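Local coordinates for spore coat polysaccharide biosynthesis protein SpsE (Bacillus subtilis, PDB 1VLI) that probably works as an N-acylneuraminate-9-phosphate synthase or a related sugar-acid synthase in making the polysaccharide of the spore coat, at residues A68-Q73 with V93-M98; Y153-N158 with R178-E183; K196-P201 with H260-N265; K326-A329 with D333-A336. All blocks are in the same frame, centred on the assembly; numbering follows the deposited sequence.

Interaction 1. Residues A68-Q73 with V93-M98; sequences ADRMYQ and VQSMEM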
loop_
_atom_site.group_PDB
_atom_site.type_symbol
_atom_site.label_atom_id
_atom_site.label_comp_id
_atom_site.label_asym_id
_atom_site.label_seq_id
_atom_site.Cartn_x
_atom_site.Cartn_y
_atom_site.Cartn_z
ATOM N N ALA A 68 4.901 10.715 6.712
ATOM C CA ALA A 68 4.115 9.814 7.566
ATOM C C ALA A 68 3.263 10.524 8.644
ATOM O O ALA A 68 2.211 10.012 9.056
ATOM C CB ALA A 68 5.013 8.742 8.198
ATOM N N ASP A 69 3.719 11.702 9.077
ATOM C CA ASP A 69 3.054 12.505 10.120
ATOM C C ASP A 69 1.553 12.728 9.870
ATOM O O ASP A 69 0.741 12.594 10.784
ATOM C CB ASP A 69 3.752 13.865 10.274
ATOM C CG ASP A 69 5.271 13.754 10.280
ATOM O OD1 ASP A 69 5.870 13.307 9.262
ATOM O OD2 ASP A 69 5.950 14.120 11.265
ATOM N N ARG A 70 1.208 13.057 8.623
ATOM C CA ARG A 70 -0.168 13.352 8.192
ATOM C C ARG A 70 -1.121 12.169 8.425
ATOM O O ARG A 70 -2.346 12.311 8.342
ATOM C CB ARG A 70 -0.188 13.774 6.704
ATOM C CG ARG A 70 0.021 12.593 5.714
ATOM C CD ARG A 70 0.316 13.019 4.289
ATOM N NE ARG A 70 -0.842 13.676 3.686
ATOM C CZ ARG A 70 -0.756 14.647 2.775
ATOM N NH1 ARG A 70 0.433 15.072 2.369
ATOM N NH2 ARG A 70 -1.853 15.203 2.272
HETATM N N MSE A 71 -0.555 11.005 8.716
HETATM C CA MSE A 71 -1.352 9.814 8.941
HETATM C C MSE A 71 -1.851 9.645 10.400
HETATM O O MSE A 71 -2.822 8.929 10.641
HETATM C CB MSE A 71 -0.549 8.615 8.487
HETATM C CG MSE A 71 0.034 8.815 7.098
HETATM SE SE MSE A 71 0.407 7.093 6.267
HETATM C CE MSE A 71 2.123 6.634 7.262
ATOM N N TYR A 72 -1.190 10.337 11.339
ATOM C CA TYR A 72 -1.397 10.192 12.795
ATOM C C TYR A 72 -2.101 11.416 13.434
ATOM O O TYR A 72 -2.777 11.293 14.480
ATOM C CB TYR A 72 -0.044 9.899 13.488
ATOM C CG TYR A 72 0.666 8.684 12.907
ATOM C CD1 TYR A 72 1.527 8.800 11.801
ATOM C CD2 TYR A 72 0.447 7.417 13.439
ATOM C CE1 TYR A 72 2.153 7.671 11.242
ATOM C CE2 TYR A 72 1.061 6.284 12.894
ATOM C CZ TYR A 72 1.910 6.414 11.801
ATOM O OH TYR A 72 2.497 5.282 11.284
ATOM N N GLN A 73 -1.950 12.574 12.780
ATOM C CA GLN A 73 -2.534 13.850 13.196
ATOM C C GLN A 73 -3.014 14.657 11.962
ATOM O O GLN A 73 -2.305 14.747 10.959
ATOM C CB GLN A 73 -1.507 14.652 14.025
ATOM C CG GLN A 73 -2.100 15.510 15.162
ATOM N N VAL A 93 3.584 21.805 0.392
ATOM C CA VAL A 93 4.876 21.198 0.078
ATOM C C VAL A 93 5.669 20.743 1.302
ATOM O O VAL A 93 6.516 19.866 1.170
ATOM C CB VAL A 93 5.791 22.089 -0.814
ATOM C CG1 VAL A 93 5.120 22.408 -2.130
ATOM C CG2 VAL A 93 6.218 23.355 -0.080
ATOM N N GLN A 94 5.404 21.334 2.473
ATOM C CA GLN A 94 6.082 20.957 3.728
ATOM C C GLN A 94 5.669 19.546 4.164
ATOM O O GLN A 94 6.354 18.895 4.955
ATOM C CB GLN A 94 5.801 21.968 4.862
ATOM C CG GLN A 94 6.478 23.372 4.751
ATOM C CD GLN A 94 8.021 23.338 4.579
ATOM O OE1 GLN A 94 8.593 24.169 3.872
ATOM N NE2 GLN A 94 8.677 22.383 5.226
ATOM N N SER A 95 4.562 19.076 3.615
ATOM C CA SER A 95 4.006 17.782 3.957
ATOM C C SER A 95 4.421 16.648 3.009
ATOM O O SER A 95 4.005 15.504 3.161
ATOM C CB SER A 95 2.499 17.905 3.955
ATOM O OG SER A 95 1.931 16.677 4.351
HETATM N N MSE A 96 5.270 16.953 2.048
HETATM C CA MSE A 96 5.654 15.985 1.059
HETATM C C MSE A 96 7.038 15.455 1.285
HETATM O O MSE A 96 7.840 16.127 1.884
HETATM C CB MSE A 96 5.560 16.632 -0.280
HETATM C CG MSE A 96 4.163 16.534 -0.796
HETATM SE SE MSE A 96 4.054 17.500 -2.411
HETATM C CE MSE A 96 5.454 16.386 -3.536
ATOM N N GLU A 97 7.320 14.237 0.822
ATOM C CA GLU A 97 8.623 13.642 1.054
ATOM C C GLU A 97 9.708 14.218 0.185
ATOM O O GLU A 97 10.776 14.496 0.695
ATOM C CB GLU A 97 8.622 12.111 0.932
ATOM C CG GLU A 97 8.587 11.403 2.283
ATOM C CD GLU A 97 9.894 11.517 3.052
ATOM O OE1 GLU A 97 10.960 11.594 2.399
ATOM O OE2 GLU A 97 9.857 11.525 4.311
HETATM N N MSE A 98 9.470 14.355 -1.119
HETATM C CA MSE A 98 10.483 14.915 -2.018
HETATM C C MSE A 98 10.086 16.335 -2.398
HETATM O O MSE A 98 8.891 16.641 -2.408
HETATM C CB MSE A 98 10.592 14.086 -3.283
HETATM C CG MSE A 98 10.910 12.628 -3.066
HETATM SE SE MSE A 98 10.684 11.596 -4.737
HETATM C CE MSE A 98 8.652 11.576 -4.793
HETATM O O HOH W 1 7.633 10.356 6.478
HETATM O O HOH W 2 3.015 15.078 7.146
#

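Interaction 2. Residues Y153-N158 with R178-E183; sequences YVARLN and RTIRAE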
loop_
_atom_site.group_PDB
_atom_site.type_symbol
_atom_site.label_atom_id
_atom_site.label_comp_id
_atom_site.label_asym_id
_atom_site.label_seq_id
_atom_site.Cartn_x
_atom_site.Cartn_y
_atom_site.Cartn_z
ATOM N N TYR A 153 -13.176 7.165 -2.381
ATOM C CA TYR A 153 -12.815 8.422 -3.008
ATOM C C TYR A 153 -11.908 8.170 -4.196
ATOM O O TYR A 153 -12.128 8.704 -5.276
ATOM C CB TYR A 153 -12.087 9.278 -1.994
ATOM C CG TYR A 153 -11.768 10.666 -2.441
ATOM C CD1 TYR A 153 -10.589 10.942 -3.130
ATOM C CD2 TYR A 153 -12.612 11.714 -2.142
ATOM C CE1 TYR A 153 -10.264 12.211 -3.516
ATOM C CE2 TYR A 153 -12.301 13.000 -2.528
ATOM C CZ TYR A 153 -11.121 13.249 -3.217
ATOM O OH TYR A 153 -10.800 14.545 -3.590
ATOM N N VAL A 154 -10.904 7.326 -3.995
ATOM C CA VAL A 154 -9.993 6.986 -5.059
ATOM C C VAL A 154 -10.653 6.068 -6.109
ATOM O O VAL A 154 -10.439 6.239 -7.311
ATOM C CB VAL A 154 -8.724 6.350 -4.497
ATOM C CG1 VAL A 154 -7.770 6.064 -5.616
ATOM C CG2 VAL A 154 -8.068 7.277 -3.499
ATOM N N ALA A 155 -11.452 5.094 -5.666
ATOM C CA ALA A 155 -12.142 4.219 -6.624
ATOM C C ALA A 155 -12.866 5.034 -7.723
ATOM O O ALA A 155 -12.917 4.614 -8.871
ATOM C CB ALA A 155 -13.103 3.307 -5.921
ATOM N N ARG A 156 -13.415 6.189 -7.361
ATOM C CA ARG A 156 -14.192 7.003 -8.305
ATOM C C ARG A 156 -13.352 7.688 -9.389
ATOM O O ARG A 156 -13.899 8.256 -10.320
ATOM C CB ARG A 156 -15.009 8.063 -7.568
ATOM C CG ARG A 156 -16.281 7.531 -6.982
ATOM C CD ARG A 156 -16.959 8.511 -6.065
ATOM N NE ARG A 156 -17.989 7.844 -5.290
ATOM C CZ ARG A 156 -18.814 8.447 -4.441
ATOM N NH1 ARG A 156 -18.745 9.762 -4.251
ATOM N NH2 ARG A 156 -19.719 7.727 -3.778
ATOM N N LEU A 157 -12.034 7.629 -9.257
ATOM C CA LEU A 157 -11.145 8.239 -10.220
ATOM C C LEU A 157 -10.901 7.311 -11.399
ATOM O O LEU A 157 -10.278 7.697 -12.388
ATOM C CB LEU A 157 -9.831 8.618 -9.538
ATOM C CG LEU A 157 -10.018 9.635 -8.420
ATOM C CD1 LEU A 157 -8.743 9.793 -7.585
ATOM C CD2 LEU A 157 -10.508 10.979 -9.024
ATOM N N ASN A 158 -11.384 6.083 -11.276
ATOM C CA ASN A 158 -11.329 5.071 -12.332
ATOM C C ASN A 158 -9.975 4.578 -12.845
ATOM O O ASN A 158 -9.838 4.114 -13.967
ATOM C CB ASN A 158 -12.319 5.353 -13.460
ATOM C CG ASN A 158 -13.499 4.366 -13.431
ATOM O OD1 ASN A 158 -14.607 4.756 -13.037
ATOM N ND2 ASN A 158 -13.248 3.062 -13.786
ATOM N N ARG A 178 -15.058 -5.005 -1.845
ATOM C CA ARG A 178 -16.443 -4.584 -2.053
ATOM C C ARG A 178 -16.627 -3.091 -2.169
ATOM O O ARG A 178 -17.473 -2.637 -2.924
ATOM C CB ARG A 178 -17.330 -5.048 -0.897
ATOM C CG ARG A 178 -17.849 -6.449 -1.089
ATOM C CD ARG A 178 -19.019 -6.800 -0.180
ATOM N NE ARG A 178 -20.302 -6.494 -0.806
ATOM C CZ ARG A 178 -21.481 -6.900 -0.349
ATOM N NH1 ARG A 178 -21.558 -7.644 0.750
ATOM N NH2 ARG A 178 -22.591 -6.568 -0.994
ATOM N N THR A 179 -15.884 -2.348 -1.359
ATOM C CA THR A 179 -15.989 -0.901 -1.301
ATOM C C THR A 179 -15.530 -0.251 -2.620
ATOM O O THR A 179 -16.094 0.758 -3.057
ATOM C CB THR A 179 -15.114 -0.387 -0.129
ATOM O OG1 THR A 179 -15.613 -0.895 1.114
ATOM C CG2 THR A 179 -15.234 1.089 0.029
ATOM N N ILE A 180 -14.490 -0.814 -3.232
ATOM C CA ILE A 180 -13.974 -0.298 -4.503
ATOM C C ILE A 180 -14.914 -0.721 -5.619
ATOM O O ILE A 180 -15.228 0.074 -6.516
ATOM C CB ILE A 180 -12.543 -0.811 -4.767
ATOM C CG1 ILE A 180 -11.616 -0.321 -3.655
ATOM C CG2 ILE A 180 -12.041 -0.387 -6.177
ATOM C CD1 ILE A 180 -10.346 -1.147 -3.550
ATOM N N ARG A 181 -15.365 -1.971 -5.563
ATOM C CA ARG A 181 -16.251 -2.470 -6.575
ATOM C C ARG A 181 -17.547 -1.707 -6.614
ATOM O O ARG A 181 -18.022 -1.390 -7.701
ATOM C CB ARG A 181 -16.515 -3.944 -6.395
ATOM C CG ARG A 181 -15.498 -4.758 -7.079
ATOM C CD ARG A 181 -15.901 -6.164 -7.234
ATOM N NE ARG A 181 -16.711 -6.413 -8.423
ATOM C CZ ARG A 181 -16.222 -6.660 -9.634
ATOM N NH1 ARG A 181 -14.908 -6.669 -9.853
ATOM N NH2 ARG A 181 -17.056 -6.888 -10.635
ATOM N N ALA A 182 -18.096 -1.377 -5.443
ATOM C CA ALA A 182 -19.382 -0.680 -5.361
ATOM C C ALA A 182 -19.388 0.661 -6.103
ATOM O O ALA A 182 -20.460 1.169 -6.438
ATOM C CB ALA A 182 -19.796 -0.474 -3.903
ATOM N N GLU A 183 -18.211 1.250 -6.330
ATOM C CA GLU A 183 -18.119 2.546 -7.029
ATOM C C GLU A 183 -17.970 2.403 -8.535
ATOM O O GLU A 183 -17.749 3.386 -9.232
ATOM C CB GLU A 183 -16.968 3.395 -6.483
ATOM C CG GLU A 183 -17.092 3.776 -5.017
ATOM C CD GLU A 183 -18.431 4.406 -4.662
ATOM O OE1 GLU A 183 -18.859 5.345 -5.374
ATOM O OE2 GLU A 183 -19.055 3.970 -3.660
#

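Interaction 3. Residues K196-P201 with H260-N265; sequences KYPAPP and HSFALN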
loop_
_atom_site.group_PDB
_atom_site.type_symbol
_atom_site.label_atom_id
_atom_site.label_comp_id
_atom_site.label_asym_id
_atom_site.label_seq_id
_atom_site.Cartn_x
_atom_site.Cartn_y
_atom_site.Cartn_z
ATOM N N LYS A 196 6.601 -6.804 8.979
ATOM C CA LYS A 196 7.990 -6.838 9.421
ATOM C C LYS A 196 8.975 -6.559 8.267
ATOM O O LYS A 196 8.770 -6.995 7.138
ATOM C CB LYS A 196 8.294 -8.187 10.076
ATOM C CG LYS A 196 9.629 -8.252 10.821
ATOM C CD LYS A 196 9.726 -7.251 11.988
ATOM C CE LYS A 196 11.035 -7.436 12.755
ATOM N NZ LYS A 196 11.114 -6.503 13.908
ATOM N N TYR A 197 10.032 -5.809 8.557
ATOM C CA TYR A 197 11.078 -5.562 7.576
ATOM C C TYR A 197 12.447 -5.553 8.273
ATOM O O TYR A 197 12.676 -4.735 9.170
ATOM C CB TYR A 197 10.819 -4.259 6.791
ATOM C CG TYR A 197 11.890 -3.925 5.745
ATOM C CD1 TYR A 197 11.905 -4.552 4.487
ATOM C CD2 TYR A 197 12.885 -2.969 6.011
ATOM C CE1 TYR A 197 12.891 -4.244 3.528
ATOM C CE2 TYR A 197 13.868 -2.651 5.058
ATOM C CZ TYR A 197 13.862 -3.292 3.826
ATOM O OH TYR A 197 14.830 -2.974 2.903
ATOM N N PRO A 198 13.341 -6.471 7.892
ATOM C CA PRO A 198 13.042 -7.515 6.919
ATOM C C PRO A 198 12.224 -8.667 7.533
ATOM O O PRO A 198 12.176 -8.821 8.767
ATOM C CB PRO A 198 14.431 -8.005 6.499
ATOM C CG PRO A 198 15.258 -7.808 7.717
ATOM C CD PRO A 198 14.725 -6.568 8.389
ATOM N N ALA A 199 11.594 -9.452 6.663
ATOM C CA ALA A 199 10.728 -10.532 7.078
ATOM C C ALA A 199 11.451 -11.856 6.859
ATOM O O ALA A 199 11.775 -12.203 5.721
ATOM C CB ALA A 199 9.439 -10.491 6.291
ATOM N N PRO A 200 11.719 -12.594 7.938
ATOM C CA PRO A 200 12.352 -13.912 7.819
ATOM C C PRO A 200 11.502 -14.824 6.919
ATOM O O PRO A 200 10.270 -14.740 6.971
ATOM C CB PRO A 200 12.360 -14.434 9.261
ATOM C CG PRO A 200 12.210 -13.241 10.128
ATOM C CD PRO A 200 11.426 -12.236 9.342
ATOM N N PRO A 201 12.136 -15.673 6.110
ATOM C CA PRO A 201 11.422 -16.610 5.224
ATOM C C PRO A 201 10.218 -17.379 5.842
ATOM O O PRO A 201 9.212 -17.569 5.150
ATOM C CB PRO A 201 12.520 -17.609 4.818
ATOM C CG PRO A 201 13.773 -16.852 4.907
ATOM C CD PRO A 201 13.596 -15.815 5.989
ATOM N N HIS A 260 18.108 1.070 3.479
ATOM C CA HIS A 260 19.179 0.698 2.558
ATOM C C HIS A 260 19.689 -0.703 2.777
ATOM O O HIS A 260 19.908 -1.452 1.824
ATOM C CB HIS A 260 20.350 1.679 2.670
ATOM C CG HIS A 260 20.087 3.005 2.037
ATOM N ND1 HIS A 260 20.030 3.179 0.672
ATOM C CD2 HIS A 260 19.874 4.224 2.580
ATOM C CE1 HIS A 260 19.780 4.446 0.400
ATOM N NE2 HIS A 260 19.680 5.101 1.541
ATOM N N SER A 261 19.878 -1.036 4.047
ATOM C CA SER A 261 20.650 -2.215 4.457
ATOM C C SER A 261 20.063 -3.535 3.989
ATOM O O SER A 261 20.801 -4.493 3.688
ATOM C CB SER A 261 20.809 -2.231 5.980
ATOM O OG SER A 261 19.575 -1.930 6.603
ATOM N N PHE A 262 18.735 -3.570 3.924
ATOM C CA PHE A 262 18.012 -4.793 3.608
ATOM C C PHE A 262 17.360 -4.790 2.206
ATOM O O PHE A 262 16.782 -5.800 1.788
ATOM C CB PHE A 262 17.008 -5.110 4.734
ATOM C CG PHE A 262 17.654 -5.288 6.105
ATOM C CD1 PHE A 262 18.487 -6.393 6.374
ATOM C CD2 PHE A 262 17.418 -4.361 7.132
ATOM C CE1 PHE A 262 19.084 -6.570 7.646
ATOM C CE2 PHE A 262 18.009 -4.527 8.411
ATOM C CZ PHE A 262 18.842 -5.633 8.664
ATOM N N ALA A 263 17.471 -3.668 1.486
ATOM C CA ALA A 263 16.981 -3.575 0.113
ATOM C C ALA A 263 17.961 -4.257 -0.824
ATOM O O ALA A 263 19.132 -4.439 -0.489
ATOM C CB ALA A 263 16.794 -2.118 -0.290
ATOM N N LEU A 264 17.493 -4.650 -1.999
ATOM C CA LEU A 264 18.389 -5.225 -2.997
ATOM C C LEU A 264 19.191 -4.112 -3.679
ATOM O O LEU A 264 18.659 -3.017 -3.902
ATOM C CB LEU A 264 17.592 -5.999 -4.039
ATOM C CG LEU A 264 16.721 -7.127 -3.489
ATOM C CD1 LEU A 264 16.230 -7.961 -4.656
ATOM C CD2 LEU A 264 17.526 -7.984 -2.492
ATOM N N ASN A 265 20.463 -4.383 -3.991
ATOM C CA ASN A 265 21.246 -3.470 -4.819
ATOM C C ASN A 265 20.889 -3.693 -6.298
ATOM O O ASN A 265 20.099 -4.584 -6.600
ATOM C CB ASN A 265 22.743 -3.597 -4.529
ATOM C CG ASN A 265 23.317 -4.950 -4.909
ATOM O OD1 ASN A 265 22.985 -5.536 -5.953
ATOM N ND2 ASN A 265 24.223 -5.444 -4.072
#

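Interaction 4. Residues K326-A329 with D333-A336; sequences KGEA and DNIA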
loop_
_atom_site.group_PDB
_atom_site.type_symbol
_atom_site.label_atom_id
_atom_site.label_comp_id
_atom_site.label_asym_id
_atom_site.label_seq_id
_atom_site.Cartn_x
_atom_site.Cartn_y
_atom_site.Cartn_z
ATOM N N LYS A 326 -20.882 17.976 24.281
ATOM C CA LYS A 326 -22.157 17.268 24.350
ATOM C C LYS A 326 -23.210 17.997 23.528
ATOM O O LYS A 326 -23.444 19.169 23.762
ATOM C CB LYS A 326 -22.632 17.182 25.813
ATOM C CG LYS A 326 -23.833 16.277 25.995
ATOM C CD LYS A 326 -24.504 16.449 27.345
ATOM C CE LYS A 326 -25.329 15.204 27.641
ATOM N NZ LYS A 326 -26.059 15.365 28.934
ATOM N N GLY A 327 -23.823 17.325 22.551
ATOM C CA GLY A 327 -24.877 17.975 21.760
ATOM C C GLY A 327 -24.401 18.266 20.341
ATOM O O GLY A 327 -25.211 18.384 19.400
ATOM N N GLU A 328 -23.078 18.354 20.187
ATOM C CA GLU A 328 -22.466 18.871 18.969
ATOM C C GLU A 328 -22.430 17.850 17.798
ATOM O O GLU A 328 -22.004 16.686 17.948
ATOM C CB GLU A 328 -21.071 19.422 19.310
ATOM C CG GLU A 328 -20.338 20.159 18.195
ATOM C CD GLU A 328 -18.860 20.375 18.510
ATOM O OE1 GLU A 328 -18.538 20.470 19.749
ATOM O OE2 GLU A 328 -18.015 20.453 17.511
ATOM N N ALA A 329 -22.891 18.301 16.629
ATOM C CA ALA A 329 -22.878 17.498 15.415
ATOM C C ALA A 329 -21.426 17.089 15.093
ATOM O O ALA A 329 -20.499 17.861 15.322
ATOM C CB ALA A 329 -23.511 18.273 14.256
ATOM N N ASP A 333 -15.025 18.519 10.244
ATOM C CA ASP A 333 -14.239 19.479 11.003
ATOM C C ASP A 333 -13.820 19.123 12.427
ATOM O O ASP A 333 -12.960 19.798 12.985
ATOM C CB ASP A 333 -14.957 20.826 11.023
ATOM C CG ASP A 333 -15.041 21.442 9.646
ATOM O OD1 ASP A 333 -14.134 21.212 8.808
ATOM O OD2 ASP A 333 -15.992 22.155 9.304
ATOM N N ASN A 334 -14.413 18.094 13.022
ATOM C CA ASN A 334 -13.998 17.695 14.367
ATOM C C ASN A 334 -13.629 16.214 14.528
ATOM O O ASN A 334 -13.081 15.817 15.561
ATOM C CB ASN A 334 -15.020 18.130 15.426
ATOM C CG ASN A 334 -16.423 17.659 15.115
ATOM O OD1 ASN A 334 -16.647 16.693 14.351
ATOM N ND2 ASN A 334 -17.384 18.336 15.696
ATOM N N ILE A 335 -13.909 15.409 13.512
ATOM C CA ILE A 335 -13.410 14.039 13.503
ATOM C C ILE A 335 -12.735 13.687 12.173
ATOM O O ILE A 335 -13.083 14.258 11.130
ATOM C CB ILE A 335 -14.533 12.999 13.854
ATOM C CG1 ILE A 335 -15.790 13.216 12.999
ATOM C CG2 ILE A 335 -14.858 13.026 15.355
ATOM C CD1 ILE A 335 -16.609 11.959 12.813
ATOM N N ALA A 336 -11.794 12.731 12.220
ATOM C CA ALA A 336 -11.083 12.294 11.026
ATOM C C ALA A 336 -10.701 10.824 11.107
ATOM O O ALA A 336 -10.617 10.260 12.195
ATOM C CB ALA A 336 -9.845 13.167 10.760
#

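Interaction 1. Residues A68-Q73 with V93-M98
The guanidinium of Arg70 meets Ser95 OG obliquely. Its nearest atom is NH1, 3.0 Å from Ser95 OG, but the angle is too poor for a hydrogen bond. The arginine is also held elsewhere: NE makes a salt bridge to Asp123. The chain reaches across because CG sits between the backbone N and the carbonyl carbon (chi1 74°) and then bends at chi3 (-67°), swinging NH1 toward the serine. Ser95 in turn holds OG anti to its backbone N, facing Arg70.

Water does part of the joining. One molecule takes the N-H of Ala68 at 2.8 Å from Ala68 N and gives a weak bond to Glu97 OE2. A second lies weakly between Arg70 N and Ser95 OG. Backbone bonds from Ser95 to Gln67 and from Glu97 to Met65 keep 93-98 alongside the chain that leads out of strand 60-63.

This is a small surface contact between two loops of the NeuB barrel domain. With one close polar approach and two water bridges, three of whose four bonds are weak, its chemistry is consistent with a hydrated join that rests little on direct bonds between the two loops.

Interaction 2. Residues Y153-N158 with R178-E183
Arg156 and Glu183 carry the ionic part of the contact, a salt bridge in which two guanidinium nitrogens hold one carboxylate oxygen. Arg156 NE donates to Glu183 OE1 at 2.6 Å, and Arg156 NH2 reaches the same Glu183 OE1 at 3.0 Å along a more bent path. The grip is side-on. OE1 lies almost in the guanidinium plane, whereas both donors come to it from one face of the carboxylate, whose plane is turned 50° from that of the guanidinium. Arg156 reaches out with its chain extended from CG to NE, while Glu183 folds back at chi2 (-51°) to present OE1 to it.

Beneath the charges lies the apolar part. The methyl of Ala155 points at the other helix and packs on two groups, with its CB 3.9 Å from Ile180 CG2 and equally far from Glu183 CB. So small a side chain allows the backbones to come close, Ala155 CA and Ile180 CA being 5.3 Å apart.

The C-terminal parts of helices 148-155 and 170-181, neighbours in successive beta-alpha units of the barrel, meet here with the residues that follow. Ala155 and Ile180 both also rest on Met161 of strand 161-164, which runs between the two helices in the chain, and Asn185 bonds the carbonyl of Ala155.

Interaction 3. Residues K196-P201 with H260-N265
Pro198 sets its CG and CD over one face of the Phe262 ring, with CG 3.8 Å from the ring centroid and only 13° off the normal, a clear CH-pi contact. Beside it, Pro198 CD is 3.7 Å from Phe262 CD2. On the opposite face, toward the rim, is CB of Ser261, so the ring is held between proline and serine. Tyr197 comes in at the edge with CE2 and packs its hydroxyl end against the backbone side, Tyr197 CZ being 3.7 Å from Phe262 CB. Its OH also comes within 3.1 Å of Ala263 N, at an angle too poor for a hydrogen bond; the hydroxyl has a weak one to the carbonyl of Asp259 instead.

Further out, the peptide before Pro198 is cis, consistent with the proline ring and the end of Tyr197 both reaching Phe262. Tyr197 extends there with CG anti to the backbone N (chi1 179°), and its ring meets that of the zinc ligand His248. Backbone bonds tie Ala199 to the other ligand, His226, and Leu264 to His248. The zinc ion is about 6 Å from the Tyr197 side chain.

With an alanine in place of Phe262, Pro198 CG and CD would probably lose the aromatic face they pack on, opening a gap between Pro198 and Ser261. The chemistry is thus mainly CH-pi and van der Waals packing, joining two loops beside the metal site.

Interaction 4. Residues K326-A329 with D333-A336
The side-chain nitrogen of Asn334 is gripped by two acceptors of the facing loop. ND2 donates to Glu328 OE2 at 2.9 Å, and Asn334 ND2 also bonds the main-chain oxygen of Ala329, at 3.2 Å. Both acceptors lie within 2° of the amide plane. The bond to Ala329 is nearly straight (171° at the hydrogen) and arrives in the carbonyl plane, while the one to Glu328 is more bent and meets OE2 from above the carboxylate plane.

Two further bonds hold the flat groups. Asn334 OD1 accepts the N-H of Ser331, which settles which way round the amide sits, and Glu328 OE1 takes the N-H of Gln325. Glu328 arrives on an extended chain with CG anti to the backbone N (chi1 -173°), running opposite to the asparagine.

With a leucine in place of Asn334, Glu328 OE2, the carbonyl of Ala329 and the N-H of Ser331 would probably each lose this partner, freeing the loop to shift.

The arrangement belongs to a loop that joins the antiparallel strands 317-320 and 335-338 in the AFP-like SAF domain, held by bonds from the Asn334 amide to side chain and main chain. Ile335, the residue after Asn334, packs on helix 352-356.

Along the chain the four contacts come strictly in series, none enclosing or crossing another. Interaction 1 closes the long excursion between strand 60-63 and helix 103-112. Interaction 2 pairs the ends of two consecutive barrel helices around strand 161-164. Interaction 3 spans the most sequence, bringing the loop after strand 188-193 to the one after strand 244-248, next to the zinc; it lies across the chain's centre from interaction 2, about 32 Å between centres. Interaction 4 shuts a short loop within the SAF domain. Barrel and SAF domain come together at segment 68-73 of interaction 1, where Met71 bonds Arg339 through the backbone and Tyr72 OH does so weakly, just past strand 335-338 of interaction 4.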